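Local coordinates for protein (R)-specific enoyl-CoA hydratase (PDB 1IQ6) that catalyses the hydration of short-chain trans-2-enoyl-CoA to (3R)-3-hydroxyacyl-CoA, a step that serves polyhydroxyalkanoate biosynthesis, at residues A12-F18 against G91-E97; D32-L38 against F48-H54; L82-V88 against A122-T126; P108-T114 against G127-L133. All coordinates share one frame; numbering follows the deposited sequence.

Contact 1. Residues A12-F18 against G91-E97; sequences ARLSKRF and GDEVTAE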
# COMPACT_ATOMS: atom_id res chain seq x y z
N ALA B 12 -11.74 -11.03 -9.88
CA ALA B 12 -10.72 -10.72 -10.86
C ALA B 12 -9.37 -11.06 -10.25
O ALA B 12 -9.21 -11.03 -9.03
CB ALA B 12 -10.76 -9.25 -11.23
N ARG B 13 -8.40 -11.37 -11.09
CA ARG B 13 -7.08 -11.71 -10.60
C ARG B 13 -6.01 -11.39 -11.63
O ARG B 13 -6.30 -11.16 -12.80
CB ARG B 13 -7.01 -13.20 -10.24
CG ARG B 13 -7.16 -14.14 -11.43
CD ARG B 13 -6.66 -15.55 -11.11
NE ARG B 13 -7.46 -16.23 -10.09
CZ ARG B 13 -7.22 -17.48 -9.68
NH1 ARG B 13 -8.00 -18.03 -8.76
NH2 ARG B 13 -6.21 -18.17 -10.19
N LEU B 14 -4.77 -11.36 -11.17
CA LEU B 14 -3.63 -11.13 -12.04
C LEU B 14 -2.42 -11.72 -11.33
O LEU B 14 -2.44 -11.94 -10.12
CB LEU B 14 -3.42 -9.63 -12.31
CG LEU B 14 -3.06 -8.64 -11.20
CD1 LEU B 14 -1.64 -8.87 -10.70
CD2 LEU B 14 -3.19 -7.22 -11.75
N SER B 15 -1.38 -12.02 -12.10
CA SER B 15 -0.17 -12.58 -11.52
C SER B 15 0.98 -11.69 -11.93
O SER B 15 0.95 -11.04 -12.98
CB SER B 15 0.06 -14.01 -12.02
OG SER B 15 -0.96 -14.87 -11.55
N LYS B 16 2.01 -11.65 -11.09
CA LYS B 16 3.17 -10.83 -11.38
C LYS B 16 4.38 -11.26 -10.59
O LYS B 16 4.26 -11.80 -9.50
CB LYS B 16 2.85 -9.37 -11.06
CG LYS B 16 3.98 -8.43 -11.42
CD LYS B 16 3.54 -6.98 -11.37
CE LYS B 16 4.66 -6.08 -11.86
NZ LYS B 16 4.22 -4.67 -12.02
N ARG B 17 5.56 -11.03 -11.16
CA ARG B 17 6.82 -11.36 -10.51
C ARG B 17 7.54 -10.07 -10.17
O ARG B 17 7.82 -9.25 -11.05
CB ARG B 17 7.71 -12.19 -11.44
CG ARG B 17 7.32 -13.64 -11.58
CD ARG B 17 8.26 -14.37 -12.54
NE ARG B 17 7.86 -15.76 -12.74
CZ ARG B 17 8.14 -16.75 -11.90
NH1 ARG B 17 7.72 -17.98 -12.17
NH2 ARG B 17 8.85 -16.52 -10.81
N PHE B 18 7.83 -9.86 -8.89
CA PHE B 18 8.56 -8.68 -8.48
C PHE B 18 10.00 -9.11 -8.28
O PHE B 18 10.31 -9.81 -7.31
CB PHE B 18 8.01 -8.09 -7.18
CG PHE B 18 6.67 -7.44 -7.32
CD1 PHE B 18 5.56 -7.95 -6.65
CD2 PHE B 18 6.51 -6.30 -8.10
CE1 PHE B 18 4.32 -7.33 -6.76
CE2 PHE B 18 5.27 -5.68 -8.22
CZ PHE B 18 4.17 -6.20 -7.54
N GLY B 91 11.73 -12.24 -6.90
CA GLY B 91 11.83 -13.05 -8.10
C GLY B 91 10.70 -14.05 -8.25
O GLY B 91 10.44 -14.52 -9.35
N ASP B 92 10.02 -14.37 -7.15
CA ASP B 92 8.92 -15.33 -7.21
C ASP B 92 7.65 -14.66 -7.68
O ASP B 92 7.47 -13.46 -7.54
CB ASP B 92 8.69 -15.97 -5.83
CG ASP B 92 9.77 -16.96 -5.46
OD1 ASP B 92 9.76 -17.46 -4.32
OD2 ASP B 92 10.64 -17.26 -6.32
N GLU B 93 6.76 -15.46 -8.27
CA GLU B 93 5.49 -14.94 -8.77
C GLU B 93 4.43 -14.97 -7.67
O GLU B 93 4.51 -15.76 -6.73
CB GLU B 93 5.02 -15.79 -9.96
CG GLU B 93 3.65 -15.44 -10.49
CD GLU B 93 3.23 -16.33 -11.65
OE1 GLU B 93 3.54 -16.00 -12.81
OE2 GLU B 93 2.60 -17.38 -11.39
N VAL B 94 3.48 -14.05 -7.77
CA VAL B 94 2.36 -14.00 -6.84
C VAL B 94 1.09 -13.81 -7.66
O VAL B 94 1.14 -13.44 -8.83
CB VAL B 94 2.44 -12.81 -5.85
CG1 VAL B 94 3.71 -12.91 -5.02
CG2 VAL B 94 2.38 -11.49 -6.60
N THR B 95 -0.04 -14.09 -7.03
CA THR B 95 -1.33 -13.92 -7.69
C THR B 95 -2.18 -13.04 -6.78
O THR B 95 -2.32 -13.33 -5.59
CB THR B 95 -2.04 -15.28 -7.91
OG1 THR B 95 -1.24 -16.10 -8.76
CG2 THR B 95 -3.40 -15.07 -8.56
N ALA B 96 -2.69 -11.94 -7.33
CA ALA B 96 -3.53 -11.01 -6.58
C ALA B 96 -4.96 -11.34 -6.98
O ALA B 96 -5.25 -11.54 -8.16
CB ALA B 96 -3.19 -9.58 -6.94
N GLU B 97 -5.85 -11.40 -5.99
CA GLU B 97 -7.25 -11.74 -6.25
C GLU B 97 -8.20 -10.83 -5.49
O GLU B 97 -7.99 -10.58 -4.30
CB GLU B 97 -7.52 -13.20 -5.83
CG GLU B 97 -6.65 -14.23 -6.55
CD GLU B 97 -6.84 -15.65 -6.05
OE1 GLU B 97 -6.07 -16.54 -6.50
OE2 GLU B 97 -7.75 -15.91 -5.23
O HOH W 1 -10.05 -17.49 -7.30
O HOH W 2 5.90 -11.23 -7.07
O HOH W 3 10.65 -18.69 -8.92
O HOH W 4 6.12 -15.67 -14.69
O HOH W 5 8.28 -11.36 -6.21
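R13 lies alongside E97 on the solvent-facing side of two antiparallel strands. With chi1 at 65° and a bend at chi3, its guanidinium stacks on the carboxylate, the planes 10° apart. NH1 of R13 comes within 3.3 Å of OE1 of E97, but the oxygen sits above the plane, so this salt bridge rests on charge alone. L14, on the other face, pairs its backbone N and O with A96, and its CD1 meets A96 CB at 4.1 Å, an apolar pair suited to packing on L65 of helix 55-68. At S15 the hydroxyl OG bonds T95 OG1 at 3.1 Å, small polar groups that fit a non-hydrogen-bonded pair at the surface. K16 exchanges backbone bonds with V94 and reaches the second subunit, where NZ forms a salt bridge with E31 of that chain and donates to its L29 O. R17 lays its guanidinium over E93 CB, while NH2 donates within its plane to G91 O at 2.9 Å. F18 O receives G91 N at 2.8 Å, and its ring packs on L57 and L61. Polar on the R13, S15 and R17 face, mainly apolar on the other apart from K16, this is an edge pairing of the hot-dog fold, whose sheet wraps a central helix.

Contact 2. Residues D32-L38 against F48-H54; sequences DFNPLHL and FERPIVH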
# COMPACT_ATOMS: atom_id res chain seq x y z
N ASP B 32 11.77 3.06 1.68
CA ASP B 32 12.00 1.89 2.53
C ASP B 32 13.13 1.02 2.00
O ASP B 32 12.92 0.13 1.17
CB ASP B 32 10.73 1.04 2.67
CG ASP B 32 10.93 -0.15 3.61
OD1 ASP B 32 12.04 -0.30 4.16
OD2 ASP B 32 9.97 -0.92 3.82
N PHE B 33 14.34 1.28 2.49
CA PHE B 33 15.51 0.52 2.08
C PHE B 33 15.89 -0.52 3.14
O PHE B 33 17.07 -0.83 3.32
CB PHE B 33 16.68 1.47 1.81
CG PHE B 33 16.39 2.51 0.77
CD1 PHE B 33 15.80 3.72 1.12
CD2 PHE B 33 16.68 2.27 -0.57
CE1 PHE B 33 15.50 4.68 0.15
CE2 PHE B 33 16.39 3.22 -1.55
CZ PHE B 33 15.80 4.43 -1.19
N ASN B 34 14.89 -1.05 3.83
CA ASN B 34 15.11 -2.07 4.86
C ASN B 34 15.93 -3.18 4.20
O ASN B 34 15.53 -3.74 3.18
CB ASN B 34 13.75 -2.62 5.33
CG ASN B 34 13.84 -3.38 6.64
OD1 ASN B 34 14.91 -3.81 7.06
ND2 ASN B 34 12.69 -3.57 7.29
N PRO B 35 17.10 -3.51 4.77
CA PRO B 35 17.96 -4.57 4.21
C PRO B 35 17.27 -5.92 4.02
O PRO B 35 17.76 -6.77 3.28
CB PRO B 35 19.14 -4.61 5.17
CG PRO B 35 18.58 -4.07 6.46
CD PRO B 35 17.71 -2.94 5.99
N LEU B 36 16.14 -6.11 4.69
CA LEU B 36 15.38 -7.36 4.58
C LEU B 36 14.93 -7.58 3.13
O LEU B 36 14.71 -8.71 2.71
CB LEU B 36 14.14 -7.34 5.48
CG LEU B 36 14.27 -7.57 6.98
CD1 LEU B 36 14.97 -6.41 7.64
CD2 LEU B 36 12.88 -7.74 7.58
N HIS B 37 14.81 -6.48 2.39
CA HIS B 37 14.35 -6.53 1.01
C HIS B 37 15.45 -6.48 -0.05
O HIS B 37 15.16 -6.61 -1.24
CB HIS B 37 13.39 -5.37 0.73
CG HIS B 37 12.31 -5.22 1.76
ND1 HIS B 37 11.39 -6.22 2.02
CD2 HIS B 37 11.98 -4.19 2.57
CE1 HIS B 37 10.55 -5.81 2.95
NE2 HIS B 37 10.89 -4.58 3.30
N LEU B 38 16.70 -6.30 0.37
CA LEU B 38 17.78 -6.16 -0.61
C LEU B 38 19.09 -6.94 -0.40
O LEU B 38 19.67 -7.46 -1.35
CB LEU B 38 18.12 -4.68 -0.75
CG LEU B 38 16.94 -3.71 -0.88
CD1 LEU B 38 17.40 -2.28 -0.65
CD2 LEU B 38 16.31 -3.86 -2.26
N PHE B 48 13.85 -15.48 7.41
CA PHE B 48 13.47 -15.52 6.00
C PHE B 48 14.59 -16.11 5.14
O PHE B 48 14.35 -16.62 4.05
CB PHE B 48 13.12 -14.12 5.50
CG PHE B 48 12.01 -13.47 6.27
CD1 PHE B 48 12.27 -12.40 7.11
CD2 PHE B 48 10.71 -13.95 6.18
CE1 PHE B 48 11.26 -11.80 7.85
CE2 PHE B 48 9.68 -13.36 6.91
CZ PHE B 48 9.96 -12.29 7.75
N GLU B 49 15.82 -16.01 5.65
CA GLU B 49 17.01 -16.53 4.99
C GLU B 49 17.42 -15.82 3.70
O GLU B 49 18.60 -15.80 3.35
CB GLU B 49 16.84 -18.03 4.70
CG GLU B 49 16.60 -18.87 5.94
CD GLU B 49 16.74 -20.35 5.69
OE1 GLU B 49 17.85 -20.78 5.30
OE2 GLU B 49 15.75 -21.09 5.86
N ARG B 50 16.45 -15.24 3.00
CA ARG B 50 16.74 -14.53 1.76
C ARG B 50 15.86 -13.29 1.61
O ARG B 50 14.82 -13.18 2.26
CB ARG B 50 16.56 -15.46 0.56
CG ARG B 50 15.28 -16.28 0.61
CD ARG B 50 15.09 -17.10 -0.67
NE ARG B 50 14.97 -16.24 -1.84
CZ ARG B 50 14.62 -16.67 -3.05
NH1 ARG B 50 14.54 -15.82 -4.06
NH2 ARG B 50 14.35 -17.96 -3.25
N PRO B 51 16.26 -12.34 0.74
CA PRO B 51 15.49 -11.11 0.52
C PRO B 51 14.03 -11.34 0.15
O PRO B 51 13.70 -12.20 -0.67
CB PRO B 51 16.27 -10.43 -0.61
CG PRO B 51 17.68 -10.88 -0.36
CD PRO B 51 17.49 -12.34 -0.07
N ILE B 52 13.16 -10.54 0.76
CA ILE B 52 11.73 -10.64 0.52
C ILE B 52 11.17 -9.35 -0.06
O ILE B 52 11.73 -8.27 0.15
CB ILE B 52 10.97 -11.00 1.82
CG1 ILE B 52 11.15 -9.90 2.87
CG2 ILE B 52 11.48 -12.33 2.36
CD1 ILE B 52 10.37 -10.13 4.14
N VAL B 53 10.07 -9.47 -0.80
CA VAL B 53 9.41 -8.32 -1.41
C VAL B 53 8.64 -7.51 -0.36
O VAL B 53 8.03 -8.10 0.53
CB VAL B 53 8.41 -8.80 -2.50
CG1 VAL B 53 7.68 -7.62 -3.10
CG2 VAL B 53 9.15 -9.58 -3.57
N HIS B 54 8.68 -6.19 -0.45
CA HIS B 54 7.96 -5.33 0.50
C HIS B 54 6.49 -5.72 0.51
O HIS B 54 5.86 -5.82 -0.54
CB HIS B 54 8.00 -3.86 0.09
CG HIS B 54 9.37 -3.28 0.02
ND1 HIS B 54 10.29 -3.64 -0.94
CD2 HIS B 54 9.95 -2.29 0.74
CE1 HIS B 54 11.38 -2.89 -0.81
NE2 HIS B 54 11.19 -2.06 0.21
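F48 meets L36 loosely, CE1 of its ring lying 4.4 Å from L36 CD2; I52 CD1 of the same segment lies over the centre of one ring face. P51 sets its rigid ring beside the backbone of H37 and L38. Next, I52 N donates to L36 O at 3.1 Å in the carbonyl plane. I52 O receives ND1 of H37 at 2.8 Å: the acceptor lies in the plane of the imidazole, although the donor stands above the carbonyl plane. H54, the N-cap residue of helix 55-68, stacks face to face on H37, with centroids 3.7 Å apart and planes at 22°. Its chi1 of -61° lets the ring pass over H37 while NE2 points to D32 O, a nearly straight bond of 3.0 Å lying in the ring plane. The D32 carboxylate stands almost perpendicular to that ring; OD1 closes an Asx turn onto N34 N, and OD2 bonds S63 of the second subunit. D32 and H37 belong to the probable hydroxyacyl-CoA site. Imidazoles suit this place because each offers a flat face and a directional N-H: bonding to I52 O and stacking together probably restrict rotation of the H37 ring.

Contact 3. Residues L82-V88 against A122-T126; sequences LSFKLPV and ALAVT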
# COMPACT_ATOMS: atom_id res chain seq x y z
N LEU B 82 -5.00 -4.39 5.56
CA LEU B 82 -3.98 -5.36 5.16
C LEU B 82 -3.40 -6.12 6.34
O LEU B 82 -3.08 -5.54 7.37
CB LEU B 82 -2.83 -4.64 4.45
CG LEU B 82 -3.19 -3.83 3.21
CD1 LEU B 82 -2.07 -2.85 2.91
CD2 LEU B 82 -3.44 -4.75 2.04
N SER B 83 -3.28 -7.43 6.18
CA SER B 83 -2.68 -8.29 7.18
C SER B 83 -1.65 -9.11 6.41
O SER B 83 -1.99 -9.75 5.41
CB SER B 83 -3.72 -9.19 7.83
OG SER B 83 -4.65 -8.43 8.58
N PHE B 84 -0.40 -9.05 6.85
CA PHE B 84 0.70 -9.76 6.19
C PHE B 84 0.96 -11.07 6.90
O PHE B 84 1.30 -11.10 8.08
CB PHE B 84 1.92 -8.84 6.17
CG PHE B 84 1.65 -7.50 5.55
CD1 PHE B 84 1.29 -6.40 6.34
CD2 PHE B 84 1.69 -7.34 4.16
CE1 PHE B 84 0.98 -5.17 5.75
CE2 PHE B 84 1.38 -6.11 3.57
CZ PHE B 84 1.02 -5.02 4.37
N LYS B 85 0.79 -12.17 6.17
CA LYS B 85 0.91 -13.50 6.75
C LYS B 85 2.14 -14.33 6.40
O LYS B 85 2.67 -15.06 7.25
CB LYS B 85 -0.35 -14.31 6.40
CG LYS B 85 -1.66 -13.61 6.75
CD LYS B 85 -1.73 -13.30 8.24
CE LYS B 85 -3.07 -12.72 8.65
NZ LYS B 85 -3.11 -12.40 10.10
N LEU B 86 2.57 -14.26 5.15
CA LEU B 86 3.73 -15.01 4.70
C LEU B 86 4.59 -14.15 3.80
O LEU B 86 4.10 -13.23 3.16
CB LEU B 86 3.30 -16.27 3.93
CG LEU B 86 2.70 -17.42 4.74
CD1 LEU B 86 2.14 -18.47 3.79
CD2 LEU B 86 3.76 -18.03 5.65
N PRO B 87 5.89 -14.46 3.74
CA PRO B 87 6.79 -13.68 2.90
C PRO B 87 6.77 -14.12 1.44
O PRO B 87 6.45 -15.27 1.13
CB PRO B 87 8.14 -13.92 3.54
CG PRO B 87 8.03 -15.37 3.94
CD PRO B 87 6.64 -15.45 4.54
N VAL B 88 7.09 -13.19 0.56
CA VAL B 88 7.19 -13.46 -0.86
C VAL B 88 8.65 -13.16 -1.17
O VAL B 88 9.14 -12.07 -0.91
CB VAL B 88 6.29 -12.53 -1.69
CG1 VAL B 88 6.66 -12.65 -3.17
CG2 VAL B 88 4.83 -12.91 -1.49
N ALA B 122 -0.02 -20.26 -1.16
CA ALA B 122 -0.30 -19.92 0.23
C ALA B 122 -0.62 -18.44 0.38
O ALA B 122 -0.08 -17.60 -0.34
CB ALA B 122 0.88 -20.30 1.12
N LEU B 123 -1.50 -18.13 1.33
CA LEU B 123 -1.92 -16.75 1.57
C LEU B 123 -0.80 -15.90 2.15
O LEU B 123 -0.31 -16.17 3.24
CB LEU B 123 -3.12 -16.74 2.51
CG LEU B 123 -3.84 -15.39 2.66
CD1 LEU B 123 -4.40 -14.94 1.32
CD2 LEU B 123 -4.96 -15.53 3.69
N ALA B 124 -0.41 -14.86 1.42
CA ALA B 124 0.66 -13.96 1.87
C ALA B 124 0.11 -12.65 2.43
O ALA B 124 0.66 -12.11 3.40
CB ALA B 124 1.61 -13.67 0.71
N VAL B 125 -0.96 -12.14 1.83
CA VAL B 125 -1.58 -10.89 2.26
C VAL B 125 -3.08 -11.02 2.12
O VAL B 125 -3.57 -11.57 1.13
CB VAL B 125 -1.12 -9.70 1.39
CG1 VAL B 125 -1.69 -8.39 1.95
CG2 VAL B 125 0.40 -9.65 1.32
N THR B 126 -3.82 -10.54 3.12
CA THR B 126 -5.27 -10.59 3.04
C THR B 126 -5.86 -9.33 3.66
O THR B 126 -5.23 -8.67 4.48
CB THR B 126 -5.84 -11.85 3.74
OG1 THR B 126 -7.24 -11.94 3.47
CG2 THR B 126 -5.60 -11.79 5.25
O HOH W 6 -6.59 -7.38 6.91
O HOH W 7 3.19 -10.65 3.57
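S83 and T126 exchange backbone hydrogen bonds, S83 N reaching T126 O at 2.9 Å and T126 N reaching S83 O at 3.0 Å. Beside them F84 and V125 point the same way, CD2 of the ring 3.9 Å from V125 CG2. V125 also meets L82: its CG1, anti to the backbone N (chi1 -175°), touches L82 CD2. The ladder then departs from regular pairing. K85 N donates to A124 O at 2.8 Å from above the carbonyl plane, L86 N adds a weak bond to the same oxygen, and a water bridging A124 O and L86 O is a third donor. Further along, L86 CD1 presses on A122 CB at 3.5 Å, tighter than usual, while V88 CG2 meets the small A124 CB. Against the neighbouring strand 109-117, A124 and V125 both face I116, a classic beta bulge. Helix 55-68 backs L82, and the F84 ring meets Y77 of the second subunit, where the sheet continues. A124 O thus collects two good donors and one weak one, which probably makes up in part for the lost pairing. F84, which by analogy with relatives probably lines the hydroxyacyl-CoA site, sits in the non-hydrogen-bonded pair with V125, an apolar neighbour of its ring.

Contact 4. Residues P108-T114 against G127-L133; sequences PIATLTT and GEAVVKL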
# COMPACT_ATOMS: atom_id res chain seq x y z
N PRO B 108 -23.03 4.55 -3.75
CA PRO B 108 -22.37 3.67 -4.71
C PRO B 108 -20.98 3.25 -4.22
O PRO B 108 -19.96 3.70 -4.73
CB PRO B 108 -22.30 4.52 -5.97
CG PRO B 108 -22.09 5.89 -5.41
CD PRO B 108 -23.09 5.93 -4.26
N ILE B 109 -20.97 2.37 -3.22
CA ILE B 109 -19.74 1.88 -2.62
C ILE B 109 -19.72 0.36 -2.62
O ILE B 109 -20.75 -0.28 -2.42
CB ILE B 109 -19.60 2.40 -1.18
CG1 ILE B 109 -19.46 3.93 -1.19
CG2 ILE B 109 -18.41 1.74 -0.48
CD1 ILE B 109 -19.37 4.56 0.18
N ALA B 110 -18.54 -0.21 -2.85
CA ALA B 110 -18.40 -1.66 -2.87
C ALA B 110 -17.29 -2.09 -1.93
O ALA B 110 -16.33 -1.35 -1.70
CB ALA B 110 -18.07 -2.14 -4.28
N THR B 111 -17.46 -3.27 -1.35
CA THR B 111 -16.44 -3.83 -0.48
C THR B 111 -15.95 -5.09 -1.18
O THR B 111 -16.75 -5.85 -1.73
CB THR B 111 -17.00 -4.19 0.91
OG1 THR B 111 -17.46 -3.00 1.56
CG2 THR B 111 -15.91 -4.84 1.77
N LEU B 112 -14.64 -5.29 -1.18
CA LEU B 112 -14.06 -6.46 -1.82
C LEU B 112 -12.99 -7.11 -0.96
O LEU B 112 -12.25 -6.43 -0.26
CB LEU B 112 -13.41 -6.08 -3.16
CG LEU B 112 -14.26 -5.36 -4.22
CD1 LEU B 112 -14.14 -3.85 -4.01
CD2 LEU B 112 -13.78 -5.74 -5.62
N THR B 113 -12.93 -8.44 -0.99
CA THR B 113 -11.90 -9.15 -0.26
C THR B 113 -10.70 -9.12 -1.21
O THR B 113 -10.83 -9.37 -2.40
CB THR B 113 -12.33 -10.59 0.07
OG1 THR B 113 -13.27 -10.55 1.16
CG2 THR B 113 -11.13 -11.45 0.47
N THR B 114 -9.53 -8.78 -0.66
CA THR B 114 -8.30 -8.65 -1.43
C THR B 114 -7.23 -9.58 -0.88
O THR B 114 -6.85 -9.47 0.28
CB THR B 114 -7.81 -7.20 -1.37
OG1 THR B 114 -7.61 -6.83 0.00
CG2 THR B 114 -8.85 -6.27 -1.97
N GLY B 127 -7.08 -9.00 3.26
CA GLY B 127 -7.72 -7.81 3.79
C GLY B 127 -8.93 -7.47 2.97
O GLY B 127 -9.43 -8.31 2.21
N GLU B 128 -9.41 -6.24 3.11
CA GLU B 128 -10.58 -5.77 2.39
C GLU B 128 -10.42 -4.36 1.87
O GLU B 128 -9.84 -3.50 2.54
CB GLU B 128 -11.81 -5.80 3.30
CG GLU B 128 -12.28 -7.16 3.74
CD GLU B 128 -13.45 -7.04 4.71
OE1 GLU B 128 -13.24 -6.53 5.83
OE2 GLU B 128 -14.57 -7.46 4.34
N ALA B 129 -10.94 -4.12 0.67
CA ALA B 129 -10.90 -2.79 0.08
C ALA B 129 -12.32 -2.25 0.05
O ALA B 129 -13.29 -3.00 -0.08
CB ALA B 129 -10.35 -2.87 -1.34
N VAL B 130 -12.43 -0.94 0.21
CA VAL B 130 -13.72 -0.26 0.14
C VAL B 130 -13.49 0.77 -0.96
O VAL B 130 -12.57 1.58 -0.87
CB VAL B 130 -14.07 0.45 1.46
CG1 VAL B 130 -15.39 1.19 1.31
CG2 VAL B 130 -14.17 -0.56 2.59
N VAL B 131 -14.33 0.74 -1.99
CA VAL B 131 -14.16 1.66 -3.11
C VAL B 131 -15.44 2.30 -3.60
O VAL B 131 -16.52 1.70 -3.57
CB VAL B 131 -13.51 0.94 -4.32
CG1 VAL B 131 -12.19 0.32 -3.91
CG2 VAL B 131 -14.44 -0.13 -4.85
N LYS B 132 -15.32 3.55 -4.06
CA LYS B 132 -16.44 4.29 -4.61
C LYS B 132 -16.55 3.85 -6.07
O LYS B 132 -15.56 3.83 -6.79
CB LYS B 132 -16.16 5.80 -4.53
CG LYS B 132 -17.30 6.67 -5.03
CD LYS B 132 -16.94 8.15 -4.94
CE LYS B 132 -16.68 8.57 -3.50
NZ LYS B 132 -16.32 10.02 -3.41
N LEU B 133 -17.76 3.50 -6.49
CA LEU B 133 -17.99 3.02 -7.84
C LEU B 133 -17.77 4.06 -8.93
O LEU B 133 -17.95 5.25 -8.71
CB LEU B 133 -19.41 2.45 -7.96
CG LEU B 133 -19.75 1.32 -6.98
CD1 LEU B 133 -21.16 0.82 -7.24
CD2 LEU B 133 -18.74 0.19 -7.13
O HOH W 8 -14.88 -8.21 1.90
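P108-T114 and G127-L133 run antiparallel, their strand axes at 150°, with A110 pairing with V131 and L112 with A129. A110 and V131 exchange two bonds, N to O 2.9 Å each way, and L112 and A129 exchange a second pair. At the open end of the ladder, L133 N donates straight to P108 O at 2.8 Å; proline has no N-H to return it. At the other end T114 N donates to G127 O at 2.9 Å. On the inner face small alanines sit among branched residues: the L112 and V131 side chains cross at about a right angle, CD1 of L112 3.8 Å from CG2 of V131, and A110 CB packs against L133 CD2 at 3.7 Å. T114 turns its methyl to A129 CB, its hydroxyl being bound to Q80. These apolar groups suit the side covered by helix 55-68, where L66 touches L112, A129 and V131. The other face is more mixed. I109 CG2 meets V130 CG1 at 3.6 Å, beta-branched residues that favour extended backbone. A water links T113 OG1 and E128 OE2, which ends near T111 CG2. Threonine and glutamate fit a wetter surface. The two strands form a beta hairpin, neighbours in the antiparallel sheet of the hot-dog fold.

Contacts 1, 3 and 4 all belong to one antiparallel sheet, whereas contact 2 joins two loops about 17 Å from the chain centre (centre to centre), yet is the most buried of the four. Contacts 3 and 4 share strand 123-132: contact 4 pairs it regularly with 109-117, while contact 3 pairs it with 76-84 near a bulge that faces 109-117. Contact 1 holds the opposite margin of the sheet, with an outer face of charged and hydroxyl groups. V53 N to V88 O, probably a hydrogen bond, ties contact 2 to contact 3, and F48 and I52 pack on P87. Contacts 1 to 3 reach the second subunit; contact 4 does not. Ring stacking and imidazole bonds set contact 2 apart from the ladder chemistry elsewhere.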